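Local coordinates for protein hydrolase, HAD superfamily, subfamily III A (Legionella pneumophila, PDB 3N1U) that probably hydrolyses 3-deoxy-D-manno-octulosonate 8-phosphate to KDO and inorganic phosphate, a metal-dependent step of lipopolysaccharide biosynthesis, at residues 27-32 with 114-119. Sequence-based numbering, arbitrary orientation.
With CA (calcium ion), chain B.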
# COMPACT_ATOMS: atom_id res chain seq x y z
N ASP A 27 16.10 3.57 1.00
CA ASP A 27 14.78 3.76 1.59
C ASP A 27 14.08 4.95 0.97
O ASP A 27 14.65 6.05 1.03
CB ASP A 27 14.95 4.03 3.09
CG ASP A 27 15.47 2.83 3.84
OD1 ASP A 27 14.69 1.87 4.06
OD2 ASP A 27 16.64 2.83 4.22
N GLY A 28 12.89 4.75 0.41
CA GLY A 28 12.15 5.87 -0.25
C GLY A 28 12.39 5.93 -1.77
O GLY A 28 11.67 6.68 -2.51
N VAL A 29 13.37 5.17 -2.23
CA VAL A 29 13.75 5.16 -3.66
C VAL A 29 13.66 3.75 -4.24
O VAL A 29 12.88 3.50 -5.15
CB VAL A 29 15.17 5.82 -3.89
CG1 VAL A 29 15.67 5.62 -5.38
CG2 VAL A 29 15.14 7.31 -3.51
N LEU A 30 14.43 2.81 -3.70
CA LEU A 30 14.23 1.41 -4.04
C LEU A 30 13.09 0.80 -3.19
O LEU A 30 12.55 -0.24 -3.53
CB LEU A 30 15.54 0.65 -3.85
CG LEU A 30 16.58 0.95 -4.99
CD1 LEU A 30 17.93 0.38 -4.59
CD2 LEU A 30 16.15 0.28 -6.32
N SER A 31 12.72 1.49 -2.09
CA SER A 31 11.51 1.13 -1.34
C SER A 31 10.49 2.23 -1.38
O SER A 31 10.84 3.37 -1.78
CB SER A 31 11.88 0.81 0.10
OG SER A 31 12.11 2.03 0.85
N ASP A 32 9.26 1.91 -0.88
CA ASP A 32 8.20 2.87 -0.64
C ASP A 32 8.52 3.83 0.43
O ASP A 32 7.75 4.78 0.68
CB ASP A 32 6.84 2.17 -0.16
CG ASP A 32 7.07 0.92 0.77
OD1 ASP A 32 8.11 0.80 1.45
OD2 ASP A 32 6.20 -0.03 0.77
N ALA A 114 24.56 9.01 -12.88
CA ALA A 114 23.22 9.42 -12.49
C ALA A 114 23.02 9.07 -11.02
O ALA A 114 23.66 8.12 -10.51
CB ALA A 114 22.14 8.70 -13.41
N TYR A 115 22.11 9.79 -10.33
CA TYR A 115 21.81 9.56 -8.94
C TYR A 115 20.33 9.82 -8.72
O TYR A 115 19.79 10.86 -9.20
CB TYR A 115 22.62 10.53 -8.02
CG TYR A 115 22.43 10.18 -6.55
CD1 TYR A 115 21.25 10.49 -5.87
CD2 TYR A 115 23.41 9.49 -5.85
CE1 TYR A 115 21.09 10.16 -4.52
CE2 TYR A 115 23.25 9.16 -4.53
CZ TYR A 115 22.09 9.50 -3.87
OH TYR A 115 21.98 9.14 -2.55
N ILE A 116 19.64 8.87 -8.10
CA ILE A 116 18.22 8.98 -7.81
C ILE A 116 17.99 8.93 -6.27
O ILE A 116 18.45 8.01 -5.56
CB ILE A 116 17.38 7.95 -8.64
CG1 ILE A 116 15.87 8.18 -8.41
CG2 ILE A 116 17.82 6.48 -8.32
CD1 ILE A 116 14.97 7.35 -9.37
N GLY A 117 17.32 9.96 -5.79
CA GLY A 117 17.25 10.26 -4.36
C GLY A 117 15.83 10.69 -3.97
O GLY A 117 15.00 10.99 -4.82
N ASP A 118 15.58 10.81 -2.67
CA ASP A 118 14.28 11.35 -2.18
C ASP A 118 14.36 12.38 -1.02
O ASP A 118 13.35 13.02 -0.69
CB ASP A 118 13.40 10.17 -1.73
CG ASP A 118 13.81 9.62 -0.37
OD1 ASP A 118 14.98 9.15 -0.17
OD2 ASP A 118 12.92 9.60 0.51
N ASP A 119 15.52 12.52 -0.35
CA ASP A 119 15.57 13.34 0.89
C ASP A 119 16.85 14.22 0.93
O ASP A 119 17.74 14.09 0.05
CB ASP A 119 15.36 12.48 2.17
CG ASP A 119 14.63 13.25 3.30
OD1 ASP A 119 14.77 14.49 3.37
OD2 ASP A 119 13.93 12.61 4.14
CA CA B . 16.05 7.93 1.30
O HOH W 1 14.39 8.92 2.72
O HOH W 2 17.06 7.11 3.31
O HOH W 3 17.72 9.70 1.51
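Asp27 and Asp118 meet through a calcium ion: the backbone O of Asp27 binds it at 2.4 Å and OD1 of Asp118 at 2.2 Å. These two oxygens lie 3.3 Å apart, held together by the metal they share. Three waters and a carboxylate oxygen of Asp25 complete six ligands. Asp118 binds through one oxygen; its OD2 stays 3.6 Å from the calcium ion and accepts a hydrogen bond from one of the metal-bound waters and another from Gln50 of a second subunit, which fixes the turn of the carboxylate. With chi1 at 77°, CG sits between the backbone N and carbonyl carbon of Asp118, and the carboxylate is directed at the ion.

Next to the metal site, Val29 wedges its two methyls against the end of strand 113-117. CG2 of Val29 rests on the backbone, 3.5 Å from C of Gly117, while CG1 of Val29 touches CG2 of Ile116 at 3.7 Å. Helix 158-169 adds Val159 to both side chains. Gly28 passes the Asp118 carboxylate with a positive phi of 95°, its CA 3.9 Å from OD2 of Asp118. N of Gly28 donates to OG of Ser31 at 2.9 Å, tying the turn together behind the ligand carbonyl. The Asp27 carboxylate leads away from Asp118 and pairs with Lys45.

Two loops leaving the C-terminal ends of adjacent parallel strands, 21-24 and 113-117, thus converge on one cation, the arrangement of the HAD-superfamily active site; Asp25, Asp27 and Val29 are consistent with its DxDx(T/V) signature, and Asp118 is the metal-binding aspartate of the second loop.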